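Local coordinates for protein putative aminotransferase (Actinomadura melliaura, PDB 4ZWV) that probably transfers an amino group to a sugar intermediate, using pyridoxal 5'-phosphate, on the way to the aminopentose of the indolocarbazole AT2433, at residues 130-135 against 283-288; 163-168 against 173-178. All blocks are in the same frame, centred on the assembly; numbering follows the deposited sequence. Where two conformers were deposited one is given.

Contact 1: residues 130-135 against 283-288; sequences HWTGYP and LQRSPD
Arg285 lies across one face of the Tyr134 ring in a cation-pi and CH-pi contact between the two residues with the most area buried here. Arg285 CD stands over the middle of the ring, 3.7 Å from the centroid of Tyr134. Farther along the chain, Arg285 CZ is 4.4 Å from the same centroid. The guanidinium and ring planes are 32° apart, and Arg285 NH1 comes down to 3.3 Å from Tyr134 CD2. A bend at chi2 (-55°) folds the arginine back along the ring from CE1 toward CB. The other face of the guanidinium is covered by CB of Leu283, so the charged group is sandwiched.

The hydrogen bonds pin both ends of this stack. At the phenol end, Ser286 N donates to Tyr134 OH, 2.8 Å away and nearly straight at 170°, arriving at the edge of the ring near its plane. At the guanidinium end, NH1 is bound by the carbonyl O of Thr107. A water in the guanidinium plane accepts from Arg285 NH2 at 2.8 Å and donates to Thr132 OG1. That hydroxyl in turn donates a hydrogen bond to Trp131 O at 2.6 Å, while Tyr134 N reaches the same carbonyl from its opposite face.

The two segments are loops: 130-135 follows strand 123-129 of the large, mainly parallel sheet, and 283-288 leaves strand 280-282 of a small antiparallel sheet. The contact joins the loops leaving these two sheets, beside the cofactor pocket of a DegT/DnrJ/EryC1-family aminotransferase.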
ATOM      1  N   HIS A 130      -6.784  19.734  -5.610  1.00  8.16           N
ATOM      2  CA  HIS A 130      -6.108  21.027  -5.741  1.00  9.18           C
ATOM      3  C   HIS A 130      -5.033  20.875  -6.817  1.00 10.02           C
ATOM      4  O   HIS A 130      -3.831  20.807  -6.539  1.00 11.79           O
ATOM      5  CB  HIS A 130      -5.520  21.466  -4.405  1.00  9.11           C
ATOM      6  CG  HIS A 130      -6.521  21.529  -3.292  1.00 10.27           C
ATOM      7  ND1 HIS A 130      -7.562  22.435  -3.268  1.00 12.32           N
ATOM      8  CD2 HIS A 130      -6.625  20.804  -2.153  1.00  9.33           C
ATOM      9  CE1 HIS A 130      -8.262  22.267  -2.159  1.00 13.44           C
ATOM     10  NE2 HIS A 130      -7.716  21.276  -1.467  1.00 10.10           N
ATOM     11  N   TRP A 131      -5.503  20.811  -8.059  1.00 10.26           N
ATOM     12  CA  TRP A 131      -4.713  20.336  -9.187  1.00  9.83           C
ATOM     13  C   TRP A 131      -3.537  21.252  -9.514  1.00 10.16           C
ATOM     14  O   TRP A 131      -3.699  22.466  -9.620  1.00 11.71           O
ATOM     15  CB  TRP A 131      -5.634  20.176 -10.396  1.00 12.46           C
ATOM     16  CG  TRP A 131      -4.985  19.638 -11.637  1.00 11.94           C
ATOM     17  CD1 TRP A 131      -4.898  20.265 -12.854  1.00 14.78           C
ATOM     18  CD2 TRP A 131      -4.344  18.374 -11.787  1.00 12.62           C
ATOM     19  NE1 TRP A 131      -4.243  19.454 -13.754  1.00 15.60           N
ATOM     20  CE2 TRP A 131      -3.892  18.289 -13.123  1.00 14.86           C
ATOM     21  CE3 TRP A 131      -4.099  17.303 -10.923  1.00 12.27           C
ATOM     22  CZ2 TRP A 131      -3.208  17.172 -13.608  1.00 17.84           C
ATOM     23  CZ3 TRP A 131      -3.424  16.190 -11.410  1.00 16.88           C
ATOM     24  CH2 TRP A 131      -2.991  16.134 -12.744  1.00 16.49           C
ATOM     25  N   THR A 132      -2.358  20.639  -9.657  1.00  9.73           N
ATOM     26  CA  THR A 132      -1.057  21.302  -9.871  1.00 11.67           C
ATOM     27  C   THR A 132      -0.659  22.236  -8.728  1.00  9.93           C
ATOM     28  O   THR A 132       0.342  22.948  -8.831  1.00 13.52           O
ATOM     29  CB  THR A 132      -0.981  22.092 -11.217  1.00 12.99           C
ATOM     30  OG1 THR A 132      -1.731  23.311 -11.145  1.00 15.78           O
ATOM     31  CG2 THR A 132      -1.470  21.241 -12.376  1.00 18.55           C
ATOM     32  N   GLY A 133      -1.399  22.192  -7.626  1.00 10.63           N
ATOM     33  CA  GLY A 133      -1.050  22.979  -6.450  1.00 10.60           C
ATOM     34  C   GLY A 133      -1.967  24.152  -6.177  1.00 12.15           C
ATOM     35  O   GLY A 133      -1.781  24.872  -5.192  1.00 12.14           O
ATOM     36  N   TYR A 134      -2.964  24.352  -7.038  1.00 10.97           N
ATOM     37  CA  TYR A 134      -3.852  25.513  -6.909  1.00 12.30           C
ATOM     38  C   TYR A 134      -5.131  25.153  -6.166  1.00 10.54           C
ATOM     39  O   TYR A 134      -5.863  24.263  -6.580  1.00 11.15           O
ATOM     40  CB  TYR A 134      -4.186  26.085  -8.287  1.00 12.52           C
ATOM     41  CG  TYR A 134      -5.041  27.330  -8.230  1.00 13.76           C
ATOM     42  CD1 TYR A 134      -4.549  28.499  -7.660  1.00 17.20           C
ATOM     43  CD2 TYR A 134      -6.330  27.341  -8.746  1.00 13.48           C
ATOM     44  CE1 TYR A 134      -5.314  29.654  -7.611  1.00 15.80           C
ATOM     45  CE2 TYR A 134      -7.111  28.502  -8.699  1.00 13.67           C
ATOM     46  CZ  TYR A 134      -6.596  29.638  -8.120  1.00 15.34           C
ATOM     47  OH  TYR A 134      -7.356  30.789  -8.064  1.00 17.92           O
ATOM     48  N   PRO A 135      -5.419  25.848  -5.061  1.00 10.92           N
ATOM     49  CA  PRO A 135      -6.583  25.404  -4.286  1.00 10.81           C
ATOM     50  C   PRO A 135      -7.948  25.692  -4.905  1.00 12.04           C
ATOM     51  O   PRO A 135      -8.178  26.739  -5.514  1.00 11.25           O
ATOM     52  CB  PRO A 135      -6.447  26.178  -2.968  1.00 11.95           C
ATOM     53  CG  PRO A 135      -4.993  26.542  -2.891  1.00 13.95           C
ATOM     54  CD  PRO A 135      -4.608  26.828  -4.321  1.00 12.49           C
ATOM     55  N   LEU A 283      -3.173  31.059 -17.065  0.62 16.73           N
ATOM     56  CA  LEU A 283      -4.270  30.848 -16.129  0.62 17.83           C
ATOM     57  C   LEU A 283      -4.285  31.994 -15.113  0.62 21.58           C
ATOM     58  O   LEU A 283      -3.253  32.331 -14.535  0.62 26.69           O
ATOM     59  CB  LEU A 283      -4.128  29.496 -15.429  0.62 16.94           C
ATOM     60  CG  LEU A 283      -4.390  28.301 -16.348  0.62 20.19           C
ATOM     61  CD1 LEU A 283      -3.972  27.011 -15.687  0.62 25.28           C
ATOM     62  CD2 LEU A 283      -5.860  28.249 -16.747  0.62 20.87           C
ATOM     63  N   GLN A 284      -5.450  32.592 -14.900  1.00 27.63           N
ATOM     64  CA  GLN A 284      -5.581  33.681 -13.933  1.00 30.35           C
ATOM     65  C   GLN A 284      -5.889  33.125 -12.541  1.00 25.24           C
ATOM     66  O   GLN A 284      -6.921  32.498 -12.341  1.00 33.13           O
ATOM     67  CB  GLN A 284      -6.674  34.664 -14.368  1.00 36.87           C
ATOM     68  CG  GLN A 284      -6.415  35.344 -15.709  1.00 44.34           C
ATOM     69  CD  GLN A 284      -5.194  36.242 -15.686  1.00 53.21           C
ATOM     70  OE1 GLN A 284      -4.269  36.076 -16.483  1.00 57.08           O
ATOM     71  NE2 GLN A 284      -5.184  37.202 -14.766  1.00 54.14           N
ATOM     72  N   ARG A 285      -4.985  33.351 -11.592  1.00 22.73           N
ATOM     73  CA  ARG A 285      -5.132  32.805 -10.241  1.00 20.48           C
ATOM     74  C   ARG A 285      -5.635  33.872  -9.273  1.00 20.39           C
ATOM     75  O   ARG A 285      -5.279  35.035  -9.384  1.00 24.70           O
ATOM     76  CB  ARG A 285      -3.811  32.227  -9.738  1.00 21.94           C
ATOM     77  CG  ARG A 285      -3.150  31.238 -10.690  1.00 20.09           C
ATOM     78  CD  ARG A 285      -4.083  30.108 -11.058  1.00 19.74           C
ATOM     79  NE  ARG A 285      -3.346  29.007 -11.672  1.00 18.57           N
ATOM     80  CZ  ARG A 285      -3.900  27.863 -12.049  1.00 23.95           C
ATOM     81  NH1 ARG A 285      -5.199  27.670 -11.873  1.00 20.41           N
ATOM     82  NH2 ARG A 285      -3.150  26.914 -12.589  1.00 24.78           N
ATOM     83  N   SER A 286      -6.462  33.461  -8.320  1.00 17.22           N
ATOM     84  CA  SER A 286      -7.076  34.398  -7.382  1.00 18.37           C
ATOM     85  C   SER A 286      -6.121  34.785  -6.259  1.00 18.35           C
ATOM     86  O   SER A 286      -5.376  33.941  -5.764  1.00 18.34           O
ATOM     87  CB  SER A 286      -8.343  33.782  -6.798  1.00 21.75           C
ATOM     88  OG  SER A 286      -8.902  34.631  -5.812  1.00 28.12           O
ATOM     89  N   PRO A 287      -6.152  36.058  -5.837  1.00 17.33           N
ATOM     90  CA  PRO A 287      -5.243  36.525  -4.787  1.00 16.41           C
ATOM     91  C   PRO A 287      -5.665  36.126  -3.371  1.00 14.86           C
ATOM     92  O   PRO A 287      -4.985  36.523  -2.423  1.00 18.76           O
ATOM     93  CB  PRO A 287      -5.291  38.048  -4.941  1.00 19.65           C
ATOM     94  CG  PRO A 287      -6.667  38.304  -5.450  1.00 18.58           C
ATOM     95  CD  PRO A 287      -6.941  37.165  -6.407  1.00 18.05           C
ATOM     96  N   ASP A 288      -6.757  35.382  -3.228  1.00 13.96           N
ATOM     97  CA  ASP A 288      -7.237  35.009  -1.896  1.00 15.78           C
ATOM     98  C   ASP A 288      -6.683  33.668  -1.427  1.00 16.02           C
ATOM     99  O   ASP A 288      -7.152  33.126  -0.438  1.00 16.24           O
ATOM    100  CB  ASP A 288      -8.774  34.976  -1.850  1.00 13.77           C
ATOM    101  CG  ASP A 288      -9.370  33.892  -2.728  1.00 17.13           C
ATOM    102  OD1 ASP A 288      -8.652  33.337  -3.581  1.00 18.88           O
ATOM    103  OD2 ASP A 288     -10.570  33.591  -2.576  1.00 21.01           O
TER
HETATM  104  O   HOH W   1      -3.351  24.258 -13.370  1.00 26.44           O

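Contact 2: residues 163-168 against 173-178; sequences AHAWGA and VPLGSH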
ATOM      1  N   ALA A 163      -2.266  16.197  -2.989  1.00  8.84           N
ATOM      2  CA  ALA A 163      -0.974  15.655  -3.421  1.00  8.16           C
ATOM      3  C   ALA A 163      -0.025  16.684  -4.038  1.00  9.07           C
ATOM      4  O   ALA A 163       1.197  16.594  -3.857  1.00 10.45           O
ATOM      5  CB  ALA A 163      -1.192  14.521  -4.414  1.00 10.58           C
ATOM      6  N   HIS A 164      -0.581  17.657  -4.768  1.00  9.12           N
ATOM      7  CA  HIS A 164       0.229  18.670  -5.448  1.00 10.07           C
ATOM      8  C   HIS A 164       0.395  19.934  -4.629  1.00  8.44           C
ATOM      9  O   HIS A 164       1.012  20.900  -5.093  1.00 11.07           O
ATOM     10  CB  HIS A 164      -0.408  19.070  -6.780  1.00 10.26           C
ATOM     11  CG  HIS A 164      -0.385  17.989  -7.804  1.00 11.50           C
ATOM     12  ND1 HIS A 164      -0.954  18.136  -9.050  1.00 13.89           N
ATOM     13  CD2 HIS A 164       0.157  16.751  -7.778  1.00 12.11           C
ATOM     14  CE1 HIS A 164      -0.765  17.030  -9.748  1.00 15.47           C
ATOM     15  NE2 HIS A 164      -0.096  16.172  -8.999  1.00 16.95           N
ATOM     16  N   ALA A 165      -0.173  19.935  -3.428  1.00  9.31           N
ATOM     17  CA  ALA A 165      -0.417  21.194  -2.733  1.00  9.66           C
ATOM     18  C   ALA A 165       0.159  21.249  -1.321  1.00 10.78           C
ATOM     19  O   ALA A 165      -0.345  21.970  -0.462  1.00 10.74           O
ATOM     20  CB  ALA A 165      -1.922  21.469  -2.703  1.00 11.30           C
ATOM     21  N   TRP A 166       1.250  20.528  -1.072  1.00  9.44           N
ATOM     22  CA  TRP A 166       1.932  20.734   0.194  1.00  9.64           C
ATOM     23  C   TRP A 166       2.280  22.225   0.370  1.00 10.69           C
ATOM     24  O   TRP A 166       2.786  22.877  -0.547  1.00 12.29           O
ATOM     25  CB  TRP A 166       3.212  19.884   0.304  1.00 11.37           C
ATOM     26  CG  TRP A 166       3.835  20.088   1.653  1.00 12.89           C
ATOM     27  CD1 TRP A 166       4.929  20.849   1.950  1.00 18.16           C
ATOM     28  CD2 TRP A 166       3.350  19.576   2.902  1.00 13.71           C
ATOM     29  NE1 TRP A 166       5.163  20.825   3.304  1.00 18.16           N
ATOM     30  CE2 TRP A 166       4.202  20.062   3.912  1.00 18.75           C
ATOM     31  CE3 TRP A 166       2.272  18.765   3.263  1.00 13.99           C
ATOM     32  CZ2 TRP A 166       4.021  19.746   5.256  1.00 20.02           C
ATOM     33  CZ3 TRP A 166       2.083  18.463   4.597  1.00 16.45           C
ATOM     34  CH2 TRP A 166       2.956  18.950   5.578  1.00 21.27           C
ATOM     35  N   GLY A 167       1.978  22.757   1.548  1.00  9.49           N
ATOM     36  CA  GLY A 167       2.284  24.137   1.865  1.00 12.27           C
ATOM     37  C   GLY A 167       1.297  25.164   1.331  1.00 11.71           C
ATOM     38  O   GLY A 167       1.510  26.365   1.505  1.00 12.85           O
ATOM     39  N   ALA A 168       0.242  24.709   0.654  1.00 10.49           N
ATOM     40  CA  ALA A 168      -0.743  25.641   0.094  1.00 11.31           C
ATOM     41  C   ALA A 168      -1.698  26.131   1.166  1.00 11.84           C
ATOM     42  O   ALA A 168      -1.861  25.483   2.204  1.00 12.06           O
ATOM     43  CB  ALA A 168      -1.523  24.983  -1.043  1.00 10.65           C
ATOM     44  N   VAL A 173      -5.881  30.279   5.613  1.00 12.32           N
ATOM     45  CA  VAL A 173      -5.935  29.050   6.388  1.00 12.43           C
ATOM     46  C   VAL A 173      -5.212  27.959   5.606  1.00 13.24           C
ATOM     47  O   VAL A 173      -5.498  27.735   4.430  1.00 13.08           O
ATOM     48  CB  VAL A 173      -7.392  28.640   6.676  1.00 12.14           C
ATOM     49  CG1 VAL A 173      -7.460  27.264   7.347  1.00 16.37           C
ATOM     50  CG2 VAL A 173      -8.080  29.704   7.530  1.00 19.03           C
ATOM     51  N   PRO A 174      -4.259  27.271   6.256  1.00 13.32           N
ATOM     52  CA  PRO A 174      -3.543  26.187   5.573  1.00 12.87           C
ATOM     53  C   PRO A 174      -4.474  25.068   5.142  1.00 11.28           C
ATOM     54  O   PRO A 174      -5.415  24.725   5.872  1.00 12.18           O
ATOM     55  CB  PRO A 174      -2.564  25.675   6.638  1.00 15.22           C
ATOM     56  CG  PRO A 174      -3.174  26.100   7.948  1.00 20.65           C
ATOM     57  CD  PRO A 174      -3.865  27.406   7.668  1.00 14.96           C
ATOM     58  N   LEU A 175      -4.224  24.487   3.974  1.00 11.42           N
ATOM     59  CA  LEU A 175      -4.931  23.257   3.638  1.00 10.47           C
ATOM     60  C   LEU A 175      -4.764  22.245   4.771  1.00 12.00           C
ATOM     61  O   LEU A 175      -3.696  22.166   5.399  1.00 12.66           O
ATOM     62  CB  LEU A 175      -4.437  22.662   2.319  1.00 13.35           C
ATOM     63  CG  LEU A 175      -4.662  23.504   1.064  1.00 12.18           C
ATOM     64  CD1 LEU A 175      -4.257  22.689  -0.154  1.00 13.51           C
ATOM     65  CD2 LEU A 175      -6.129  23.971   0.960  1.00 12.96           C
ATOM     66  N   GLY A 176      -5.833  21.504   5.039  1.00 11.25           N
ATOM     67  CA  GLY A 176      -5.893  20.630   6.203  1.00 12.97           C
ATOM     68  C   GLY A 176      -6.784  21.179   7.312  1.00 16.53           C
ATOM     69  O   GLY A 176      -7.145  20.458   8.240  1.00 16.75           O
ATOM     70  N   SER A 177      -7.161  22.453   7.227  1.00 12.89           N
ATOM     71  CA  SER A 177      -7.896  23.090   8.316  1.00 13.64           C
ATOM     72  C   SER A 177      -9.201  23.737   7.869  1.00 12.43           C
ATOM     73  O   SER A 177      -9.663  24.701   8.489  1.00 16.66           O
ATOM     74  CB  SER A 177      -7.026  24.153   9.003  1.00 15.44           C
ATOM     75  OG  SER A 177      -5.961  23.559   9.728  1.00 18.00           O
ATOM     76  N   HIS A 178      -9.811  23.198   6.816  1.00 12.25           N
ATOM     77  CA  HIS A 178     -11.057  23.779   6.312  1.00 13.71           C
ATOM     78  C   HIS A 178     -12.271  22.885   6.592  1.00 15.69           C
ATOM     79  O   HIS A 178     -13.349  23.105   6.054  1.00 17.87           O
ATOM     80  CB  HIS A 178     -10.944  24.066   4.809  1.00 12.75           C
ATOM     81  CG  HIS A 178      -9.889  25.070   4.467  1.00 11.14           C
ATOM     82  ND1 HIS A 178      -8.584  24.716   4.201  1.00 13.78           N
ATOM     83  CD2 HIS A 178      -9.943  26.420   4.357  1.00 14.37           C
ATOM     84  CE1 HIS A 178      -7.879  25.804   3.941  1.00 14.61           C
ATOM     85  NE2 HIS A 178      -8.682  26.851   4.021  1.00 14.20           N
TER
HETATM   86  O   HOH W   2      -1.198  23.067   4.172  1.00 18.21           O
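Leu175 reaches from the end of strand 173-174 toward Ala165 and Ala168, two residues of the loop that follows strand 157-161. Its CB passes 3.8 Å from the carbonyl O of Ala168. CG, set anti to the carbonyl carbon of Leu175 itself (chi1 -64°), lies beside that same Ala168 O, and from there CD1 runs on toward two alanine methyls. It meets them at equal range: Leu175 CD1 is 3.7 Å from Ala165 CB and 3.7 Å from Ala168 CB, so it rests against both the first and the last residue of a type II beta turn. The turn, 165-168, is closed by Ala168 N bonding to Ala165 O, with Gly167 taking the positive phi.

Strands 169-170 and 173-174 pair antiparallel just beyond, forming a beta hairpin, and the bond from Leu175 N to Ala168 O (3.1 Å, 168° at the hydrogen) continues the pairing past their ends. A second type II turn, 174-177, begins at Pro174 and has Gly176 at its positive-phi position. A water donates to both Ala168 O and Leu175 O, the latter at 2.9 Å, so Ala168 O takes a backbone N-H and a water together.

Cut back to an alanine, Leu175 would lose CD1, which would probably leave the methyls of Ala165 and Ala168 without their shared partner and open a gap in the buried apolar cluster. Around the same leucine, His130, Leu138 of helix 138-152 and Phe184 of strand 181-185 pack as further neighbours.

Overall arrangement
Contact 2 is nested within the loop that contact 1 closes, and their centres lie about 12 Å apart. They touch directly: Thr132 N sits 2.9 Å from His164 ND1, a probable hydrogen bond, and Trp131 CZ3 packs 3.2 Å from His164 CE1. A separate touch brings His130 CD2 to 3.6 Å from Leu175 CD1. His164, met by Thr132, Trp131 and Gly133, links both contacts to the active site, since it binds pyridoxal 5'-phosphate in a structure of this protein, although no cofactor is bound to this chain. Segment 130-135 is thus placed to act as a second shell, probably fixing the imidazole through Thr132 N, while segment 163-168 carries it; the stack at Tyr134 lies farther out.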